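Local coordinates for Apc35852 (Geobacillus stearothermophilus, PDB 1U9C), which is of unknown function but belongs to the DJ-1/PfpI family, whose members include chaperone-like proteins and cysteine proteases, at residues V55-R60 with A74-T79; A48-G53 with F103-N108. All blocks are in the same frame, centred on the assembly; numbering follows the deposited sequence.

Interaction 1: V55-R60 with A74-T79; sequences VPLDPR and AALKHT
Val55 meets Leu76 through both backbone and side chain. Its N-H donates to Leu76 O over 2.9 Å, with an N-H...O angle of 169° and a C=O...N angle of 162°, so donor and carbonyl lie almost in line. Alongside this bond, Val55 CB lies 4.3 Å from Leu76 CD2. With CG1 of Val55 anti to the backbone N (chi1 167°), the other branch, CG2, is left beside that N and reaches Thr79 CG2 at 3.6 Å, the two side chains crossing at about a right angle. Methyl meets methyl there, while Thr79 OG1 is engaged with Ser49 OG and Gly53 O. Two residues further on, the end of Leu57 comes nearer to Leu76: CD2 lies 4.2 Å from Leu76 CD1, an oblique apolar contact. Leu76 thus uses one methyl for each partner, and its carbonyl for the bond. The contact closes part of the beta-alpha-beta crossover that runs from strand 44-49 through helix 70-75 and the type I turn Ala75-His78 to the parallel edge strand 80-81. Leu76 also packs on Leu28 and Phe31 of helix 28-40, while Val55 touches Ser49 and Thr79 touches Val47, both of strand 44-49.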
loop_
_atom_site.group_PDB
_atom_site.type_symbol
_atom_site.label_atom_id
_atom_site.label_comp_id
_atom_site.label_asym_id
_atom_site.label_seq_id
_atom_site.Cartn_x
_atom_site.Cartn_y
_atom_site.Cartn_z
ATOM N N VAL A 55 7.532 9.164 9.898
ATOM C CA VAL A 55 6.217 8.967 9.345
ATOM C C VAL A 55 5.162 9.144 10.413
ATOM O O VAL A 55 5.234 8.536 11.492
ATOM C CB VAL A 55 6.181 7.602 8.760
ATOM C CG1 VAL A 55 4.794 7.166 8.432
ATOM C CG2 VAL A 55 7.056 7.552 7.523
ATOM N N PRO A 56 4.120 9.917 10.175
ATOM C CA PRO A 56 3.036 10.070 11.141
ATOM C C PRO A 56 2.110 8.868 11.094
ATOM O O PRO A 56 1.835 8.321 10.024
ATOM C CB PRO A 56 2.286 11.314 10.622
ATOM C CG PRO A 56 2.475 11.244 9.129
ATOM C CD PRO A 56 3.896 10.687 8.933
ATOM N N LEU A 57 1.620 8.456 12.255
ATOM C CA LEU A 57 0.750 7.319 12.326
ATOM C C LEU A 57 -0.690 7.794 12.548
ATOM O O LEU A 57 -0.926 8.721 13.333
ATOM C CB LEU A 57 1.183 6.421 13.501
ATOM C CG LEU A 57 2.650 5.938 13.393
ATOM C CD1 LEU A 57 3.068 5.035 14.606
ATOM C CD2 LEU A 57 2.851 5.212 12.034
ATOM N N ASP A 58 -1.620 7.137 11.911
ATOM C CA ASP A 58 -3.044 7.409 12.152
ATOM C C ASP A 58 -3.274 7.138 13.612
ATOM O O ASP A 58 -2.945 6.047 14.096
ATOM C CB ASP A 58 -3.922 6.563 11.302
ATOM C CG ASP A 58 -5.379 6.949 11.388
ATOM O OD1 ASP A 58 -5.937 6.943 12.496
ATOM O OD2 ASP A 58 -6.004 7.386 10.361
ATOM N N PRO A 59 -3.870 8.054 14.370
ATOM C CA PRO A 59 -4.056 7.837 15.787
ATOM C C PRO A 59 -4.930 6.672 16.124
ATOM O O PRO A 59 -4.752 6.105 17.198
ATOM C CB PRO A 59 -4.673 9.146 16.264
ATOM C CG PRO A 59 -4.762 10.041 15.150
ATOM C CD PRO A 59 -4.312 9.393 13.953
ATOM N N ARG A 60 -5.824 6.250 15.254
ATOM C CA ARG A 60 -6.649 5.088 15.567
ATOM C C ARG A 60 -5.871 3.769 15.431
ATOM O O ARG A 60 -6.370 2.702 15.746
ATOM C CB ARG A 60 -7.917 5.072 14.674
ATOM C CG ARG A 60 -8.889 6.206 14.999
ATOM C CD ARG A 60 -9.632 5.989 16.306
ATOM N NE ARG A 60 -10.407 4.740 16.388
ATOM C CZ ARG A 60 -11.637 4.558 15.894
ATOM N NH1 ARG A 60 -12.300 5.550 15.297
ATOM N NH2 ARG A 60 -12.218 3.380 16.017
ATOM N N ALA A 74 10.604 1.595 14.732
ATOM C CA ALA A 74 11.809 2.373 14.625
ATOM C C ALA A 74 12.189 2.728 13.232
ATOM O O ALA A 74 12.641 3.873 12.983
ATOM C CB ALA A 74 12.958 1.611 15.371
ATOM N N ALA A 75 12.019 1.821 12.276
ATOM C CA ALA A 75 12.287 2.119 10.893
ATOM C C ALA A 75 11.500 3.311 10.377
ATOM O O ALA A 75 11.989 4.073 9.549
ATOM C CB ALA A 75 12.036 0.891 10.052
ATOM N N LEU A 76 10.277 3.438 10.860
ATOM C CA LEU A 76 9.412 4.518 10.395
ATOM C C LEU A 76 9.835 5.864 10.886
ATOM O O LEU A 76 9.330 6.879 10.386
ATOM C CB LEU A 76 7.998 4.253 10.883
ATOM C CG LEU A 76 7.311 3.100 10.206
ATOM C CD1 LEU A 76 6.026 2.763 10.937
ATOM C CD2 LEU A 76 7.039 3.409 8.712
ATOM N N LYS A 77 10.750 5.941 11.841
ATOM C CA LYS A 77 11.210 7.242 12.339
ATOM C C LYS A 77 12.254 7.887 11.415
ATOM O O LYS A 77 12.530 9.090 11.564
ATOM C CB LYS A 77 11.767 7.121 13.797
ATOM C CG LYS A 77 10.762 6.582 14.763
ATOM C CD LYS A 77 11.079 6.926 16.216
ATOM C CE LYS A 77 10.219 6.118 17.141
ATOM N NZ LYS A 77 8.770 6.241 16.934
ATOM N N HIS A 78 12.826 7.143 10.476
ATOM C CA HIS A 78 13.902 7.633 9.619
ATOM C C HIS A 78 13.843 7.003 8.247
ATOM O O HIS A 78 14.762 6.382 7.750
ATOM C CB HIS A 78 15.294 7.427 10.290
ATOM C CG HIS A 78 15.515 6.048 10.810
ATOM N ND1 HIS A 78 15.432 5.733 12.154
ATOM C CD2 HIS A 78 15.754 4.887 10.158
ATOM C CE1 HIS A 78 15.616 4.428 12.292
ATOM N NE2 HIS A 78 15.838 3.894 11.115
ATOM N N THR A 79 12.699 7.228 7.583
ATOM C CA THR A 79 12.487 6.650 6.251
ATOM C C THR A 79 13.279 7.371 5.173
ATOM O O THR A 79 13.570 8.568 5.286
ATOM C CB THR A 79 10.994 6.616 5.891
ATOM O OG1 THR A 79 10.491 7.959 5.773
ATOM C CG2 THR A 79 10.194 5.898 6.929
#

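Interaction 2: A48-G53 with F103-N108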
loop_
_atom_site.group_PDB
_atom_site.type_symbol
_atom_site.label_atom_id
_atom_site.label_comp_id
_atom_site.label_asym_id
_atom_site.label_seq_id
_atom_site.Cartn_x
_atom_site.Cartn_y
_atom_site.Cartn_z
ATOM N N ALA A 48 10.656 3.449 2.552
ATOM C CA ALA A 48 10.514 4.775 2.014
ATOM C C ALA A 48 9.175 5.403 2.367
ATOM O O ALA A 48 8.187 4.726 2.665
ATOM C CB ALA A 48 10.723 4.783 0.498
ATOM N N SER A 49 9.157 6.712 2.305
ATOM C CA SER A 49 7.906 7.470 2.361
ATOM C C SER A 49 7.956 8.543 1.300
ATOM O O SER A 49 8.979 8.831 0.694
ATOM C CB SER A 49 7.618 7.984 3.758
ATOM O OG SER A 49 8.588 8.987 4.122
ATOM N N ILE A 50 6.817 9.183 1.060
ATOM C CA ILE A 50 6.779 10.259 0.084
ATOM C C ILE A 50 7.817 11.336 0.443
ATOM O O ILE A 50 8.546 11.850 -0.449
ATOM C CB ILE A 50 5.342 10.800 0.017
ATOM C CG1 ILE A 50 4.343 9.765 -0.469
ATOM C CG2 ILE A 50 5.327 12.118 -0.822
ATOM C CD1 ILE A 50 4.611 9.156 -1.817
ATOM N N GLN A 51 7.882 11.739 1.712
ATOM C CA GLN A 51 8.775 12.805 2.145
ATOM C C GLN A 51 10.085 12.427 2.749
ATOM O O GLN A 51 10.976 13.276 2.838
ATOM C CB GLN A 51 8.072 13.677 3.175
ATOM C CG GLN A 51 6.760 14.284 2.661
ATOM C CD GLN A 51 6.971 15.350 1.683
ATOM O OE1 GLN A 51 7.348 15.083 0.516
ATOM N NE2 GLN A 51 6.730 16.595 2.115
ATOM N N GLY A 52 10.221 11.177 3.148
ATOM C CA GLY A 52 11.311 10.757 3.979
ATOM C C GLY A 52 11.084 11.187 5.407
ATOM O O GLY A 52 10.145 11.926 5.724
ATOM N N GLY A 53 11.975 10.772 6.292
ATOM C CA GLY A 53 11.862 11.175 7.675
ATOM C C GLY A 53 10.872 10.412 8.506
ATOM O O GLY A 53 10.545 9.250 8.213
ATOM N N PHE A 103 -4.459 11.298 0.166
ATOM C CA PHE A 103 -4.042 12.684 -0.091
ATOM C C PHE A 103 -2.634 12.870 -0.646
ATOM O O PHE A 103 -2.340 13.934 -1.214
ATOM C CB PHE A 103 -4.123 13.479 1.202
ATOM C CG PHE A 103 -5.496 13.511 1.777
ATOM C CD1 PHE A 103 -6.393 14.489 1.399
ATOM C CD2 PHE A 103 -5.904 12.537 2.651
ATOM C CE1 PHE A 103 -7.667 14.516 1.887
ATOM C CE2 PHE A 103 -7.159 12.556 3.164
ATOM C CZ PHE A 103 -8.072 13.529 2.762
ATOM N N ASP A 104 -1.731 11.933 -0.439
ATOM C CA ASP A 104 -0.365 12.098 -0.963
ATOM C C ASP A 104 0.086 10.962 -1.906
ATOM O O ASP A 104 1.178 11.107 -2.455
ATOM C CB ASP A 104 0.714 12.357 0.126
ATOM C CG ASP A 104 0.936 11.238 1.117
ATOM O OD1 ASP A 104 0.206 10.232 1.104
ATOM O OD2 ASP A 104 1.948 11.351 1.894
ATOM N N PHE A 105 -0.691 9.906 -2.122
ATOM C CA PHE A 105 -0.320 8.902 -3.124
ATOM C C PHE A 105 -0.879 9.121 -4.540
ATOM O O PHE A 105 -0.116 8.963 -5.474
ATOM C CB PHE A 105 -0.751 7.468 -2.697
ATOM C CG PHE A 105 0.133 6.782 -1.693
ATOM C CD1 PHE A 105 1.162 7.403 -1.016
ATOM C CD2 PHE A 105 -0.035 5.407 -1.483
ATOM C CE1 PHE A 105 1.990 6.712 -0.154
ATOM C CE2 PHE A 105 0.767 4.734 -0.615
ATOM C CZ PHE A 105 1.771 5.350 0.042
ATOM N N PRO A 106 -2.175 9.386 -4.743
ATOM C CA PRO A 106 -2.708 9.269 -6.092
ATOM C C PRO A 106 -2.101 10.179 -7.115
ATOM O O PRO A 106 -2.086 9.823 -8.316
ATOM C CB PRO A 106 -4.198 9.491 -5.906
ATOM C CG PRO A 106 -4.338 10.249 -4.680
ATOM C CD PRO A 106 -3.230 9.763 -3.772
ATOM N N ASP A 107 -1.718 11.401 -6.723
ATOM C CA ASP A 107 -1.219 12.394 -7.650
ATOM C C ASP A 107 0.284 12.609 -7.530
ATOM O O ASP A 107 0.831 13.525 -8.112
ATOM C CB ASP A 107 -1.961 13.699 -7.419
ATOM C CG ASP A 107 -3.429 13.567 -7.718
ATOM O OD1 ASP A 107 -3.805 12.971 -8.751
ATOM O OD2 ASP A 107 -4.274 14.104 -6.979
ATOM N N ASN A 108 0.976 11.722 -6.826
ATOM C CA ASN A 108 2.426 11.879 -6.679
ATOM C C ASN A 108 3.135 11.350 -7.916
ATOM O O ASN A 108 3.045 10.162 -8.218
ATOM C CB ASN A 108 2.915 11.166 -5.446
ATOM C CG ASN A 108 4.357 11.382 -5.221
ATOM O OD1 ASN A 108 5.151 10.752 -5.895
ATOM N ND2 ASN A 108 4.734 12.387 -4.424
#
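Ile50 pushes its branched side chain among Asp104, Phe105 and Asn108, and accounts for every close approach between 48-53 and 103-108. Its CG1 meets the rim of the Phe105 ring near the ring plane, 3.9 Å from CE1, while CD1 stands off to one side of that plane, 4.0 Å from both CE1 and CD1 of the same ring. On the carboxylate side, Asp104 OD2 lies 3.7 Å from Ile50 CG1, a van der Waals contact with an apolar carbon; the polar bonds of Asp104 join OD1 to Thr13 OG1 and OD2 to Asn14 N. The other branch, CG2, sits anti to the backbone N of Ile50 and touches Asn108 ND2 at 3.7 Å. Asn108 comes from the opposite direction with its CG anti to its own N (chi1 -176°); its OD1 accepts from Leu111 N, which fixes the amide and leaves ND2 on the Ile50 side. Cutting Ile50 back to alanine removes CG1, CG2 and CD1 and would probably leave a gap between the Phe105 edge and the Asn108 amide. Beyond the contact, Asn14 OD1 accepts from Gln51 N, so the Asn14 loop bridges the two segments. Asn108 closes a type I turn that begins at Phe105 and is also the N-cap of helix 109-120. The contact lies where the C-terminal end of strand 44-49 meets the connection between helices 101-104 and 109-120, in an alpha/beta fold with a mainly parallel sheet, as in the DJ-1/PfpI family.

Overall arrangement
The centres of interactions 1 and 2 lie about 13 Å apart, and the two contacts touch directly: Thr79 OG1 is 2.7 Å from Ser49 OG, probably hydrogen-bonded. Along the chain the order is 48-53, 55-60, 74-79, 103-108, so both segments of interaction 1 fall between the two of interaction 2. Strand 44-49 is their common reference, lying between strands 80-81 and 7-12 in the mixed sheet. The loop leaving it serves interaction 2 first and interaction 1 next. Interaction 1 then ties this loop to segment 74-79, just before edge strand 80-81, whereas interaction 2 ties it to the connection between helices 101-104 and 109-120. One loop thus links two crossover regions of the fold.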